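Osmotically inducible lipoprotein OsmE (Pseudomonas aeruginosa PAO1, PDB 4DM5) is of unknown function, but as an osmotically inducible lipoprotein with a BamE-like domain it probably serves at the bacterial outer membrane. Local coordinates at residues P66-F71 with S86-H91; S41-R46 with S52-I57. All coordinates share one frame; numbering follows the deposited sequence.

Contact 1: P66-F71 with S86-H91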
loop_
_atom_site.group_PDB
_atom_site.type_symbol
_atom_site.label_atom_id
_atom_site.label_comp_id
_atom_site.label_asym_id
_atom_site.label_seq_id
_atom_site.Cartn_x
_atom_site.Cartn_y
_atom_site.Cartn_z
ATOM N N PRO A 66 -7.858 -4.693 2.959
ATOM C CA PRO A 66 -6.479 -4.730 2.458
ATOM C C PRO A 66 -6.097 -3.371 1.860
ATOM O O PRO A 66 -6.890 -2.648 1.249
ATOM C CB PRO A 66 -6.522 -5.789 1.378
ATOM C CG PRO A 66 -7.573 -6.750 1.931
ATOM C CD PRO A 66 -8.644 -5.782 2.347
ATOM N N PHE A 67 -4.794 -3.053 1.974
ATOM C CA PHE A 67 -4.262 -1.849 1.412
ATOM C C PHE A 67 -2.810 -2.136 1.053
ATOM O O PHE A 67 -2.142 -2.922 1.743
ATOM C CB PHE A 67 -4.318 -0.710 2.442
ATOM C CG PHE A 67 -4.122 0.638 1.825
ATOM C CD1 PHE A 67 -5.146 1.332 1.176
ATOM C CD2 PHE A 67 -2.904 1.298 2.029
ATOM C CE1 PHE A 67 -4.914 2.588 0.676
ATOM C CE2 PHE A 67 -2.692 2.564 1.482
ATOM C CZ PHE A 67 -3.723 3.245 0.786
ATOM N N TYR A 68 -2.292 -1.431 0.091
ATOM C CA TYR A 68 -0.837 -1.562 -0.285
ATOM C C TYR A 68 -0.253 -0.176 -0.468
ATOM O O TYR A 68 -0.941 0.796 -0.820
ATOM C CB TYR A 68 -0.626 -2.417 -1.530
ATOM C CG TYR A 68 -0.780 -1.695 -2.807
ATOM C CD1 TYR A 68 0.230 -0.953 -3.418
ATOM C CD2 TYR A 68 -2.064 -1.681 -3.464
ATOM C CE1 TYR A 68 0.095 -0.193 -4.543
ATOM C CE2 TYR A 68 -2.215 -0.975 -4.677
ATOM C CZ TYR A 68 -1.162 -0.180 -5.187
ATOM O OH TYR A 68 -1.301 0.514 -6.365
ATOM N N VAL A 69 1.070 -0.128 -0.308
ATOM C CA VAL A 69 1.846 0.980 -0.856
ATOM C C VAL A 69 3.024 0.422 -1.677
ATOM O O VAL A 69 3.674 -0.535 -1.188
ATOM C CB VAL A 69 2.457 1.820 0.328
ATOM C CG1 VAL A 69 3.302 2.980 -0.222
ATOM C CG2 VAL A 69 1.336 2.393 1.203
ATOM N N SER A 70 3.132 0.898 -2.907
ATOM C CA SER A 70 4.244 0.405 -3.746
ATOM C C SER A 70 5.265 1.486 -3.935
ATOM O O SER A 70 4.982 2.703 -3.875
ATOM C CB SER A 70 3.705 -0.084 -5.091
ATOM O OG SER A 70 3.128 0.977 -5.875
ATOM N N PHE A 71 6.502 0.982 -4.199
ATOM C CA PHE A 71 7.614 1.838 -4.371
ATOM C C PHE A 71 8.297 1.527 -5.695
ATOM O O PHE A 71 8.321 0.339 -6.108
ATOM C CB PHE A 71 8.693 1.605 -3.287
ATOM C CG PHE A 71 8.171 1.843 -1.908
ATOM C CD1 PHE A 71 8.251 3.109 -1.293
ATOM C CD2 PHE A 71 7.487 0.784 -1.216
ATOM C CE1 PHE A 71 7.712 3.301 -0.045
ATOM C CE2 PHE A 71 6.917 1.017 0.033
ATOM C CZ PHE A 71 7.054 2.244 0.641
ATOM N N SER A 86 -0.156 -8.988 -3.493
ATOM C CA SER A 86 -0.274 -10.112 -4.406
ATOM C C SER A 86 -1.412 -9.899 -5.386
ATOM O O SER A 86 -1.181 -10.190 -6.591
ATOM C CB SER A 86 -0.268 -11.450 -3.723
ATOM O OG SER A 86 -1.499 -11.645 -3.105
ATOM N N GLU A 87 -2.481 -9.172 -4.965
ATOM C CA GLU A 87 -3.449 -8.692 -5.929
ATOM C C GLU A 87 -2.880 -7.740 -6.968
ATOM O O GLU A 87 -3.247 -7.768 -8.130
ATOM C CB GLU A 87 -4.762 -8.226 -5.271
ATOM C CG GLU A 87 -5.506 -9.219 -4.366
ATOM C CD GLU A 87 -6.703 -8.490 -3.712
ATOM O OE1 GLU A 87 -6.616 -7.676 -2.700
ATOM O OE2 GLU A 87 -7.809 -8.696 -4.270
ATOM N N LEU A 88 -2.051 -6.828 -6.496
ATOM C CA LEU A 88 -1.399 -5.913 -7.356
ATOM C C LEU A 88 -0.577 -6.711 -8.402
ATOM O O LEU A 88 -0.684 -6.420 -9.568
ATOM C CB LEU A 88 -0.513 -4.957 -6.494
ATOM C CG LEU A 88 0.214 -3.916 -7.342
ATOM C CD1 LEU A 88 -0.833 -3.125 -8.131
ATOM C CD2 LEU A 88 0.835 -2.943 -6.350
ATOM N N ASP A 89 0.182 -7.676 -7.900
ATOM C CA ASP A 89 1.073 -8.470 -8.847
ATOM C C ASP A 89 0.192 -9.128 -9.876
ATOM O O ASP A 89 0.562 -9.103 -11.095
ATOM C CB ASP A 89 1.792 -9.504 -8.065
ATOM C CG ASP A 89 3.046 -8.985 -7.391
ATOM O OD1 ASP A 89 3.666 -7.863 -7.662
ATOM O OD2 ASP A 89 3.426 -9.735 -6.473
ATOM N N ARG A 90 -0.930 -9.663 -9.389
ATOM C CA ARG A 90 -1.954 -10.345 -10.317
ATOM C C ARG A 90 -2.409 -9.343 -11.421
ATOM O O ARG A 90 -2.328 -9.597 -12.655
ATOM C CB ARG A 90 -3.052 -11.091 -9.459
ATOM C CG ARG A 90 -4.304 -11.678 -10.066
ATOM C CD ARG A 90 -4.087 -13.171 -10.211
ATOM N NE ARG A 90 -3.599 -13.326 -11.560
ATOM C CZ ARG A 90 -3.007 -14.400 -12.093
ATOM N NH1 ARG A 90 -2.683 -14.347 -13.382
ATOM N NH2 ARG A 90 -2.717 -15.496 -11.366
ATOM N N HIS A 91 -2.758 -8.117 -11.015
ATOM C CA HIS A 91 -3.048 -7.056 -11.944
ATOM C C HIS A 91 -1.951 -6.568 -12.869
ATOM O O HIS A 91 -2.217 -6.326 -14.055
ATOM C CB HIS A 91 -3.668 -5.836 -11.213
ATOM C CG HIS A 91 -4.136 -4.777 -12.177
ATOM N ND1 HIS A 91 -3.447 -3.628 -12.386
ATOM C CD2 HIS A 91 -5.211 -4.769 -13.074
ATOM C CE1 HIS A 91 -4.058 -2.903 -13.349
ATOM N NE2 HIS A 91 -5.150 -3.598 -13.763
#

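Contact 2: S41-R46 with S52-I57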
loop_
_atom_site.group_PDB
_atom_site.type_symbol
_atom_site.label_atom_id
_atom_site.label_comp_id
_atom_site.label_asym_id
_atom_site.label_seq_id
_atom_site.Cartn_x
_atom_site.Cartn_y
_atom_site.Cartn_z
ATOM N N SER A 41 1.842 -5.831 7.216
ATOM C CA SER A 41 1.587 -7.293 7.299
ATOM C C SER A 41 2.622 -8.098 6.561
ATOM O O SER A 41 3.074 -9.150 7.011
ATOM C CB SER A 41 0.217 -7.649 6.741
ATOM O OG SER A 41 -0.700 -6.903 7.477
ATOM N N GLY A 42 3.073 -7.575 5.437
ATOM C CA GLY A 42 4.036 -8.209 4.606
ATOM C C GLY A 42 4.749 -7.266 3.641
ATOM O O GLY A 42 4.260 -6.189 3.373
ATOM N N THR A 43 5.940 -7.600 3.168
ATOM C CA THR A 43 6.674 -6.850 2.198
ATOM C C THR A 43 7.103 -7.838 1.143
ATOM O O THR A 43 7.271 -9.070 1.460
ATOM C CB THR A 43 7.784 -5.892 2.705
ATOM O OG1 THR A 43 7.380 -5.109 3.818
ATOM C CG2 THR A 43 8.241 -4.970 1.722
ATOM N N GLN A 44 7.264 -7.371 -0.069
ATOM C CA GLN A 44 7.769 -8.231 -1.161
ATOM C C GLN A 44 8.293 -7.409 -2.305
ATOM O O GLN A 44 8.058 -6.181 -2.474
ATOM C CB GLN A 44 6.682 -9.171 -1.638
ATOM C CG GLN A 44 5.498 -8.411 -2.270
ATOM C CD GLN A 44 4.232 -9.261 -2.504
ATOM O OE1 GLN A 44 3.764 -9.336 -3.622
ATOM N NE2 GLN A 44 3.642 -9.833 -1.445
ATOM N N LYS A 45 9.110 -8.088 -3.121
ATOM C CA LYS A 45 9.564 -7.504 -4.302
ATOM C C LYS A 45 8.391 -7.465 -5.266
ATOM O O LYS A 45 7.550 -8.375 -5.273
ATOM C CB LYS A 45 10.657 -8.498 -4.863
ATOM C CG LYS A 45 11.015 -8.147 -6.284
ATOM C CD LYS A 45 12.037 -7.037 -6.309
ATOM C CE LYS A 45 12.185 -6.505 -7.719
ATOM N NZ LYS A 45 10.956 -5.915 -8.295
ATOM N N ARG A 46 8.266 -6.404 -6.087
ATOM C CA ARG A 46 7.198 -6.311 -7.096
ATOM C C ARG A 46 7.464 -7.340 -8.170
ATOM O O ARG A 46 8.585 -7.418 -8.666
ATOM C CB ARG A 46 6.943 -4.915 -7.720
ATOM C CG ARG A 46 6.575 -3.865 -6.727
ATOM C CD ARG A 46 6.726 -2.542 -7.453
ATOM N NE ARG A 46 5.562 -2.121 -8.260
ATOM C CZ ARG A 46 5.391 -0.841 -8.568
ATOM N NH1 ARG A 46 6.242 -0.038 -8.081
ATOM N NH2 ARG A 46 4.356 -0.406 -9.265
ATOM N N SER A 52 9.211 -2.416 -4.862
ATOM C CA SER A 52 8.790 -3.282 -3.850
ATOM C C SER A 52 7.394 -2.829 -3.386
ATOM O O SER A 52 6.876 -1.831 -3.856
ATOM C CB SER A 52 9.657 -3.219 -2.666
ATOM O OG SER A 52 9.656 -1.910 -2.221
ATOM N N CYS A 53 6.790 -3.670 -2.608
ATOM C CA CYS A 53 5.368 -3.393 -2.232
ATOM C C CYS A 53 5.193 -3.784 -0.749
ATOM O O CYS A 53 5.623 -4.831 -0.293
ATOM C CB CYS A 53 4.458 -4.212 -3.133
ATOM S SG CYS A 53 2.710 -3.796 -2.910
ATOM N N ASN A 54 4.465 -2.944 0.001
ATOM C CA ASN A 54 4.087 -3.283 1.369
ATOM C C ASN A 54 2.604 -3.560 1.466
ATOM O O ASN A 54 1.777 -2.781 0.904
ATOM C CB ASN A 54 4.283 -2.034 2.276
ATOM C CG ASN A 54 5.760 -1.596 2.522
ATOM O OD1 ASN A 54 6.660 -2.306 2.106
ATOM N ND2 ASN A 54 5.963 -0.483 3.212
ATOM N N SER A 55 2.278 -4.649 2.140
ATOM C CA SER A 55 0.802 -5.019 2.238
ATOM C C SER A 55 0.371 -4.711 3.643
ATOM O O SER A 55 1.097 -5.012 4.640
ATOM C CB SER A 55 0.538 -6.497 2.029
ATOM O OG SER A 55 0.670 -6.882 0.690
ATOM N N TYR A 56 -0.879 -4.237 3.808
ATOM C CA TYR A 56 -1.476 -3.932 5.142
ATOM C C TYR A 56 -2.889 -4.399 5.201
ATOM O O TYR A 56 -3.521 -4.706 4.115
ATOM C CB TYR A 56 -1.515 -2.418 5.373
ATOM C CG TYR A 56 -0.168 -1.725 5.148
ATOM C CD1 TYR A 56 0.661 -1.531 6.243
ATOM C CD2 TYR A 56 0.229 -1.286 3.921
ATOM C CE1 TYR A 56 1.892 -0.880 6.091
ATOM C CE2 TYR A 56 1.469 -0.622 3.689
ATOM C CZ TYR A 56 2.285 -0.404 4.830
ATOM O OH TYR A 56 3.463 0.258 4.720
ATOM N N ILE A 57 -3.379 -4.535 6.433
ATOM C CA ILE A 57 -4.821 -4.697 6.582
ATOM C C ILE A 57 -5.230 -3.477 7.415
ATOM O O ILE A 57 -4.820 -3.307 8.566
ATOM C CB ILE A 57 -5.149 -5.999 7.369
ATOM C CG1 ILE A 57 -4.674 -7.213 6.569
ATOM C CG2 ILE A 57 -6.651 -5.955 7.718
ATOM C CD1 ILE A 57 -5.411 -7.523 5.287
HETATM O O HOH W 1 -1.264 -4.116 8.429
HETATM O O HOH W 2 8.854 -2.566 4.363
#

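Contact 1: P66-F71 with S86-H91
Leu88 lays its CD2 methyl over one face of the Tyr68 ring, in a CH-pi contact that carries most of the meeting between strand 63-71 of the antiparallel BamE-like sheet and the C-terminal helix 85-94. It is a compact example of helix-on-sheet packing. The helix segment crosses the strand at -66°, with the two short axes 9.7 Å apart, so one leucine and one tyrosine bridge most of the gap. The two side chains meet at about a right angle. Leu88 CD2 stands 3.6 Å from the centroid of the Tyr68 ring and only 20° off the normal. It is displaced slightly toward the rim of the ring, where Tyr68 CE1 is the closest atom to Leu88 CD2 at 3.4 Å. CD1, the other branch of the leucine, lies nearer the phenol end, 4.1 Å from Tyr68 OH. Both torsions serve this fit: Tyr68 swings CG between its own N and carbonyl carbon (chi1 84°), while Leu88 holds CG opposite its backbone N, which carries the two methyls out toward the sheet. Leu83 and Cys53 also touch the tyrosine, making the pair part of a buried apolar layer. At the margin Glu87 OE1 comes no nearer than 4.5 Å to Pro66 CB, a loose approach on the solvent side. Toward the other end of the strand, Ser70 OG sits at the edge of the tyrosine ring, in its plane, and is satisfied by Asp78 OD1 of the neighbouring strand. The same serine completes the leucine's seat through its methylene, with Ser70 CB 4.2 Å from Leu88 CD2.

Contact 2: S41-R46 with S52-I57
Gln44 and Cys53 face each other as a hydrogen-bonded antiparallel pair and form the tight part of this hairpin. Their backbones are joined by two bonds, Cys53 N to Gln44 O at 2.8 Å and Gln44 N to Cys53 O at 3.0 Å. At the next hydrogen-bonded pair, two residues along, Ser55 N gives Gly42 O an almost straight bond of 2.8 Å (178° at the hydrogen). At the opposite end, Arg46 lays its CG and CD along the backbone of Ser52, CG 3.5 Å from Ser52 O. The chain then bends at chi3 (84°), and its guanidinium is gripped by Asp78, Glu92 and the carbonyl of Phe71. On the face that carries Gln44, Cys53 and Ser55, Cys53 forms its disulfide with Cys85, and Ser55 OG bonds Cys85 N.

On the face of Thr43 and Asn54 solvent reaches the Thr43 edge, while Asn54 and Tyr56 are buried against Val33 of helix 30-37 and Pro40. Thr43 and Asn54 run side by side, pointing the same way, with Thr43 CG2 3.1 Å from Asn54 OD1. A water joins Thr43 OG1 to Asn54 OD1, donating to the latter, while Asn54 ND2 holds Tyr56 OH.

Toward Ser41 the pairing slackens. Ser41 N and Gly42 N both turn to Ser55 O, each through a weak bond; the one from Ser41 is markedly bent, at 115°. Beyond it, a second water spans Ser41 OG and Ile57 N, 2.9 Å from the latter. Two consecutive residues opposite a single one make this a classic beta bulge where the outer strand 42-45 of the sheet enters its hairpin with 52-60.

The two contacts illustrate how a small sheet is built strand by strand and then covered. Contact 2 zips strand 42-45 to strand 52-60, contact 1 sets helix 85-94 on the next strand, 63-71, and their centres lie about 7 Å apart. Neighbouring strands 52-60 and 63-71 join them directly: Tyr56 N lies 2.8 Å from Phe67 O and Asn54 N 2.8 Å from Val69 O, both probable hydrogen bonds. Arg46 of contact 2 reaches Glu92, farther along the helix of contact 1. The two meet most closely in the core at Cys53, which belongs to contact 2 yet touches both Tyr68 and Leu88 of contact 1.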